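Local structure of biofilm-surface layer protein A (Bacillus subtilis, 4BHU) at residues T95-E107 with Y118-R128. The protein self-polymerizes into a mechanically robust layer that coats the surface of biofilms and makes them hydrophobic. The protein carries 1 engineered substitution. Sequence-based numbering, arbitrary orientation.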
ATOM      1  N   THR I  95     -42.834   1.638  31.950  1.00 44.71           N
ATOM      2  CA  THR I  95     -44.014   1.094  32.615  1.00 39.63           C
ATOM      3  C   THR I  95     -44.224  -0.372  32.247  1.00 40.09           C
ATOM      4  O   THR I  95     -44.502  -0.697  31.097  1.00 45.30           O
ATOM      5  CB  THR I  95     -45.284   1.878  32.216  1.00 44.82           C
ATOM      6  OG1 THR I  95     -45.195   3.225  32.703  1.00 41.78           O
ATOM      7  CG2 THR I  95     -46.533   1.192  32.784  1.00 46.12           C
ATOM      8  N   LEU I  96     -44.085  -1.272  33.209  1.00 35.95           N
ATOM      9  CA  LEU I  96     -44.302  -2.676  32.908  1.00 40.99           C
ATOM     10  C   LEU I  96     -45.766  -2.914  32.528  1.00 42.05           C
ATOM     11  O   LEU I  96     -46.661  -2.403  33.184  1.00 42.23           O
ATOM     12  CB  LEU I  96     -43.914  -3.558  34.092  1.00 41.66           C
ATOM     13  CG  LEU I  96     -42.428  -3.602  34.477  1.00 47.82           C
ATOM     14  CD1 LEU I  96     -42.216  -4.610  35.599  1.00 40.19           C
ATOM     15  CD2 LEU I  96     -41.555  -3.952  33.272  1.00 37.88           C
ATOM     16  N   PRO I  97     -46.012  -3.719  31.488  1.00 43.95           N
ATOM     17  CA  PRO I  97     -47.378  -3.993  31.018  1.00 38.94           C
ATOM     18  C   PRO I  97     -48.137  -4.998  31.897  1.00 48.04           C
ATOM     19  O   PRO I  97     -47.608  -5.488  32.903  1.00 41.69           O
ATOM     20  CB  PRO I  97     -47.134  -4.624  29.647  1.00 38.28           C
ATOM     21  CG  PRO I  97     -45.854  -5.370  29.845  1.00 37.78           C
ATOM     22  CD  PRO I  97     -45.012  -4.469  30.705  1.00 38.11           C
ATOM     23  N   ALA I  98     -49.361  -5.331  31.489  1.00 39.66           N
ATOM     24  CA  ALA I  98     -50.174  -6.306  32.221  1.00 46.20           C
ATOM     25  C   ALA I  98     -49.385  -7.576  32.558  1.00 46.21           C
ATOM     26  O   ALA I  98     -48.459  -7.957  31.851  1.00 43.99           O
ATOM     27  CB  ALA I  98     -51.429  -6.659  31.427  1.00 40.31           C
ATOM     28  N   ALA I  99     -49.763  -8.232  33.648  1.00 45.40           N
ATOM     29  CA  ALA I  99     -49.078  -9.431  34.080  1.00 40.94           C
ATOM     30  C   ALA I  99     -49.153 -10.540  33.038  1.00 47.07           C
ATOM     31  O   ALA I  99     -50.176 -10.723  32.354  1.00 38.35           O
ATOM     32  CB  ALA I  99     -49.634  -9.913  35.423  1.00 50.41           C
ATOM     33  N   GLY I 100     -48.044 -11.273  32.926  1.00 37.41           N
ATOM     34  CA  GLY I 100     -47.903 -12.336  31.951  1.00 41.43           C
ATOM     35  C   GLY I 100     -46.430 -12.573  31.617  1.00 39.57           C
ATOM     36  O   GLY I 100     -45.541 -11.896  32.134  1.00 36.04           O
ATOM     37  N   THR I 101     -46.171 -13.550  30.761  1.00 44.54           N
ATOM     38  CA  THR I 101     -44.818 -13.770  30.275  1.00 47.52           C
ATOM     39  C   THR I 101     -44.665 -13.039  28.942  1.00 46.48           C
ATOM     40  O   THR I 101     -45.556 -13.100  28.084  1.00 39.05           O
ATOM     41  CB  THR I 101     -44.518 -15.261  30.093  1.00 50.13           C
ATOM     42  OG1 THR I 101     -45.390 -15.804  29.091  1.00 58.43           O
ATOM     43  CG2 THR I 101     -44.732 -15.994  31.392  1.00 41.80           C
ATOM     44  N   TYR I 102     -43.534 -12.345  28.790  1.00 45.13           N
ATOM     45  CA  TYR I 102     -43.232 -11.569  27.589  1.00 39.32           C
ATOM     46  C   TYR I 102     -41.905 -12.024  26.985  1.00 42.11           C
ATOM     47  O   TYR I 102     -40.880 -12.077  27.686  1.00 41.89           O
ATOM     48  CB  TYR I 102     -43.148 -10.089  27.942  1.00 38.19           C
ATOM     49  CG  TYR I 102     -44.483  -9.495  28.318  1.00 36.81           C
ATOM     50  CD1 TYR I 102     -45.008  -9.668  29.593  1.00 41.38           C
ATOM     51  CD2 TYR I 102     -45.228  -8.765  27.387  1.00 39.35           C
ATOM     52  CE1 TYR I 102     -46.231  -9.120  29.942  1.00 38.05           C
ATOM     53  CE2 TYR I 102     -46.440  -8.208  27.724  1.00 40.92           C
ATOM     54  CZ  TYR I 102     -46.946  -8.393  28.998  1.00 44.75           C
ATOM     55  OH  TYR I 102     -48.164  -7.834  29.326  1.00 45.06           O
ATOM     56  N   THR I 103     -41.941 -12.340  25.694  1.00 35.67           N
ATOM     57  CA  THR I 103     -40.790 -12.889  24.992  1.00 40.64           C
ATOM     58  C   THR I 103     -40.135 -11.871  24.056  1.00 37.99           C
ATOM     59  O   THR I 103     -40.800 -11.230  23.231  1.00 36.09           O
ATOM     60  CB  THR I 103     -41.177 -14.131  24.164  1.00 46.74           C
ATOM     61  OG1 THR I 103     -41.809 -15.104  25.007  1.00 45.00           O
ATOM     62  CG2 THR I 103     -39.933 -14.746  23.505  1.00 43.60           C
ATOM     63  N   PHE I 104     -38.821 -11.750  24.205  1.00 40.24           N
ATOM     64  CA  PHE I 104     -37.997 -10.874  23.392  1.00 32.01           C
ATOM     65  C   PHE I 104     -37.166 -11.727  22.444  1.00 37.84           C
ATOM     66  O   PHE I 104     -36.775 -12.847  22.783  1.00 34.08           O
ATOM     67  CB  PHE I 104     -37.054 -10.057  24.273  1.00 35.10           C
ATOM     68  CG  PHE I 104     -37.758  -9.140  25.223  1.00 34.37           C
ATOM     69  CD1 PHE I 104     -38.286  -9.624  26.406  1.00 39.00           C
ATOM     70  CD2 PHE I 104     -37.911  -7.796  24.929  1.00 34.99           C
ATOM     71  CE1 PHE I 104     -38.935  -8.779  27.283  1.00 36.17           C
ATOM     72  CE2 PHE I 104     -38.564  -6.942  25.804  1.00 34.71           C
ATOM     73  CZ  PHE I 104     -39.078  -7.438  26.982  1.00 37.26           C
ATOM     74  N   ARG I 105     -36.898 -11.173  21.266  1.00 33.94           N
ATOM     75  CA  ARG I 105     -36.162 -11.860  20.214  1.00 35.85           C
ATOM     76  C   ARG I 105     -35.018 -10.963  19.755  1.00 35.43           C
ATOM     77  O   ARG I 105     -35.081  -9.734  19.840  1.00 29.04           O
ATOM     78  CB  ARG I 105     -37.083 -12.204  19.038  1.00 40.41           C
ATOM     79  CG  ARG I 105     -38.202 -13.161  19.423  1.00 53.07           C
ATOM     80  CD  ARG I 105     -39.310 -13.270  18.378  1.00 56.80           C
ATOM     81  NE  ARG I 105     -40.327 -14.243  18.790  1.00 61.49           N
ATOM     82  CZ  ARG I 105     -41.319 -13.983  19.640  1.00 58.89           C
ATOM     83  NH1 ARG I 105     -41.452 -12.779  20.182  1.00 56.74           N
ATOM     84  NH2 ARG I 105     -42.187 -14.932  19.959  1.00 61.90           N
ATOM     85  N   ALA I 106     -33.953 -11.586  19.287  1.00 35.87           N
ATOM     86  CA  ALA I 106     -32.820 -10.831  18.784  1.00 33.14           C
ATOM     87  C   ALA I 106     -32.077 -11.740  17.834  1.00 39.86           C
ATOM     88  O   ALA I 106     -31.940 -12.937  18.085  1.00 37.95           O
ATOM     89  CB  ALA I 106     -31.911 -10.373  19.931  1.00 34.61           C
ATOM     90  N   GLU I 107     -31.649 -11.177  16.716  1.00 38.71           N
ATOM     91  CA  GLU I 107     -30.890 -11.934  15.746  1.00 43.82           C
ATOM     92  C   GLU I 107     -29.974 -11.020  14.955  1.00 42.67           C
ATOM     93  O   GLU I 107     -30.208  -9.807  14.836  1.00 32.21           O
ATOM     94  CB  GLU I 107     -31.831 -12.651  14.785  1.00 44.78           C
ATOM     95  CG  GLU I 107     -32.769 -11.721  14.036  1.00 50.73           C
ATOM     96  CD  GLU I 107     -33.728 -12.478  13.127  1.00 60.22           C
ATOM     97  OE1 GLU I 107     -33.698 -13.725  13.165  1.00 65.27           O
ATOM     98  OE2 GLU I 107     -34.501 -11.837  12.382  1.00 60.37           O
ATOM     99  N   TYR I 118     -30.801 -16.509  15.409  1.00 58.46           N
ATOM    100  CA  TYR I 118     -31.999 -16.183  16.177  1.00 53.86           C
ATOM    101  C   TYR I 118     -31.902 -16.663  17.624  1.00 54.20           C
ATOM    102  O   TYR I 118     -31.546 -17.818  17.873  1.00 50.98           O
ATOM    103  CB  TYR I 118     -33.203 -16.818  15.506  1.00 59.93           C
ATOM    104  CG  TYR I 118     -34.511 -16.604  16.219  1.00 58.39           C
ATOM    105  CD1 TYR I 118     -34.961 -17.505  17.174  1.00 60.65           C
ATOM    106  CD2 TYR I 118     -35.311 -15.508  15.917  1.00 62.54           C
ATOM    107  CE1 TYR I 118     -36.176 -17.320  17.815  1.00 59.91           C
ATOM    108  CE2 TYR I 118     -36.520 -15.308  16.551  1.00 61.08           C
ATOM    109  CZ  TYR I 118     -36.947 -16.214  17.500  1.00 67.03           C
ATOM    110  OH  TYR I 118     -38.163 -16.000  18.114  1.00 70.47           O
ATOM    111  N   ALA I 119     -32.217 -15.780  18.575  1.00 41.55           N
ATOM    112  CA  ALA I 119     -32.223 -16.140  20.002  1.00 40.10           C
ATOM    113  C   ALA I 119     -33.431 -15.511  20.715  1.00 45.57           C
ATOM    114  O   ALA I 119     -33.996 -14.529  20.224  1.00 39.79           O
ATOM    115  CB  ALA I 119     -30.945 -15.705  20.665  1.00 37.98           C
ATOM    116  N   GLU I 120     -33.794 -16.078  21.869  1.00 42.86           N
ATOM    117  CA  GLU I 120     -34.992 -15.696  22.628  1.00 44.13           C
ATOM    118  C   GLU I 120     -34.785 -15.760  24.117  1.00 45.72           C
ATOM    119  O   GLU I 120     -34.013 -16.573  24.613  1.00 42.10           O
ATOM    120  CB  GLU I 120     -36.133 -16.667  22.365  1.00 50.91           C
ATOM    121  CG  GLU I 120     -36.995 -16.384  21.183  1.00 52.49           C
ATOM    122  CD  GLU I 120     -38.145 -17.373  21.121  1.00 62.72           C
ATOM    123  OE1 GLU I 120     -38.343 -18.090  22.130  1.00 58.87           O
ATOM    124  OE2 GLU I 120     -38.829 -17.448  20.078  1.00 61.03           O
ATOM    125  N   ALA I 121     -35.522 -14.926  24.838  1.00 43.45           N
ATOM    126  CA  ALA I 121     -35.542 -14.995  26.287  1.00 37.88           C
ATOM    127  C   ALA I 121     -36.797 -14.276  26.771  1.00 42.83           C
ATOM    128  O   ALA I 121     -37.256 -13.335  26.127  1.00 43.03           O
ATOM    129  CB  ALA I 121     -34.306 -14.364  26.880  1.00 41.13           C
ATOM    130  N   SER I 122     -37.337 -14.722  27.906  1.00 44.80           N
ATOM    131  CA  SER I 122     -38.612 -14.206  28.419  1.00 46.91           C
ATOM    132  C   SER I 122     -38.455 -13.584  29.785  1.00 42.76           C
ATOM    133  O   SER I 122     -37.520 -13.913  30.513  1.00 46.48           O
ATOM    134  CB  SER I 122     -39.633 -15.341  28.517  1.00 45.64           C
ATOM    135  OG  SER I 122     -40.068 -15.737  27.233  1.00 51.46           O
ATOM    136  N   ILE I 123     -39.365 -12.674  30.125  1.00 41.79           N
ATOM    137  CA  ILE I 123     -39.498 -12.178  31.496  1.00 46.52           C
ATOM    138  C   ILE I 123     -40.930 -12.394  32.034  1.00 48.19           C
ATOM    139  O   ILE I 123     -41.900 -12.440  31.270  1.00 44.53           O
ATOM    140  CB  ILE I 123     -39.164 -10.673  31.632  1.00 43.21           C
ATOM    141  CG1 ILE I 123     -40.031  -9.848  30.688  1.00 40.98           C
ATOM    142  CG2 ILE I 123     -37.681 -10.416  31.391  1.00 45.06           C
ATOM    143  CD1 ILE I 123     -39.846  -8.351  30.841  1.00 40.78           C
ATOM    144  N   ASP I 124     -41.040 -12.529  33.353  1.00 48.55           N
ATOM    145  CA  ASP I 124     -42.330 -12.648  34.026  1.00 47.61           C
ATOM    146  C   ASP I 124     -42.688 -11.303  34.651  1.00 42.03           C
ATOM    147  O   ASP I 124     -41.957 -10.799  35.505  1.00 43.26           O
ATOM    148  CB  ASP I 124     -42.256 -13.705  35.137  1.00 46.00           C
ATOM    149  CG  ASP I 124     -42.092 -15.116  34.607  1.00 51.15           C
ATOM    150  OD1 ASP I 124     -42.649 -15.436  33.542  1.00 51.93           O
ATOM    151  OD2 ASP I 124     -41.396 -15.918  35.269  1.00 63.16           O
ATOM    152  N   VAL I 125     -43.798 -10.703  34.225  1.00 49.71           N
ATOM    153  CA  VAL I 125     -44.295  -9.495  34.885  1.00 41.07           C
ATOM    154  C   VAL I 125     -45.351  -9.909  35.919  1.00 45.56           C
ATOM    155  O   VAL I 125     -46.332 -10.570  35.581  1.00 41.28           O
ATOM    156  CB  VAL I 125     -44.903  -8.503  33.888  1.00 42.20           C
ATOM    157  CG1 VAL I 125     -45.534  -7.319  34.633  1.00 43.32           C
ATOM    158  CG2 VAL I 125     -43.830  -8.005  32.918  1.00 40.01           C
ATOM    159  N   ALA I 126     -45.151  -9.529  37.177  1.00 48.51           N
ATOM    160  CA  ALA I 126     -45.982 -10.072  38.252  1.00 55.23           C
ATOM    161  C   ALA I 126     -47.322  -9.345  38.410  1.00 52.99           C
ATOM    162  O   ALA I 126     -47.379  -8.119  38.340  1.00 46.15           O
ATOM    163  CB  ALA I 126     -45.217 -10.049  39.563  1.00 51.37           C
ATOM    164  N   LYS I 127     -48.385 -10.130  38.627  1.00 56.67           N
ATOM    165  CA  LYS I 127     -49.687  -9.624  39.078  1.00 54.43           C
ATOM    166  C   LYS I 127     -49.560  -8.827  40.366  1.00 55.92           C
ATOM    167  O   LYS I 127     -48.938  -9.282  41.327  1.00 57.37           O
ATOM    168  CB  LYS I 127     -50.659 -10.783  39.347  1.00 57.02           C
ATOM    169  CG  LYS I 127     -51.676 -11.043  38.246  1.00 61.76           C
ATOM    170  CD  LYS I 127     -52.993 -11.587  38.808  1.00 68.52           C
ATOM    171  CE  LYS I 127     -52.834 -12.951  39.490  1.00 64.62           C
ATOM    172  NZ  LYS I 127     -54.094 -13.361  40.199  1.00 66.82           N
ATOM    173  N   ARG I 128     -50.166  -7.644  40.391  1.00 56.89           N
ATOM    174  CA  ARG I 128     -50.221  -6.839  41.604  1.00 60.30           C
ATOM    175  C   ARG I 128     -51.452  -7.211  42.436  1.00 59.84           C
ATOM    176  O   ARG I 128     -51.335  -7.862  43.474  1.00 58.97           O
ATOM    177  CB  ARG I 128     -50.265  -5.353  41.259  1.00 60.62           C
ATOM    178  CG  ARG I 128     -50.345  -4.453  42.478  1.00 58.40           C
ATOM    179  CD  ARG I 128     -50.328  -2.985  42.106  1.00 63.19           C
ATOM    180  NE  ARG I 128     -49.548  -2.710  40.900  1.00 63.85           N
ATOM    181  CZ  ARG I 128     -48.635  -1.746  40.787  1.00 65.97           C
ATOM    182  NH1 ARG I 128     -48.347  -0.939  41.807  1.00 81.88           N
ATOM    183  NH2 ARG I 128     -47.993  -1.583  39.641  1.00 63.49           N
TER
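Phe104 and Ile123 meet on the inner face of an antiparallel beta hairpin, strands 100-107 and 119-125, at one border of a sheet in the immunoglobulin-like sandwich of this secreted domain. The strands run at 154° and are joined by backbone hydrogen bonds at four pairs, from Gly100-Val125 to Ala106-Ala119. Packing is close on the face of Tyr102, Phe104, Ile123 and Val125. Ile123 CD1 touches the edge of the Phe104 ring, 3.7 Å from CE1; CG1 of this isoleucine, wedged between its backbone N and carbonyl carbon (chi1 56°), reaches the same edge. Phe48 packs against both aromatic rings, and Ala10 and Ile12 of strand 7-12 cover Ile123 from the other sheet. Val125 fills the corner where residues 96-99 turn into the hairpin: CG1 lies 3.3 Å from Pro97 O, while CG2 rests 3.9 Å from Tyr102 CD1.

The opposite face, largely solvent-facing, is polar and looser. Thr103 OG1 and Ser122 OG share a hydrogen bond of 2.9 Å across a non-hydrogen-bonded pair. Farther along, Arg105 stands beside Glu120 in a long salt bridge (NE to OE2, 3.8 Å), with the oxygen well out of the guanidinium plane. Tyr118 OH links the two charges: it accepts a weak, bent bond from Arg105 NE and donates to the anti lone pair of Glu120 OE2, 2.5 Å away.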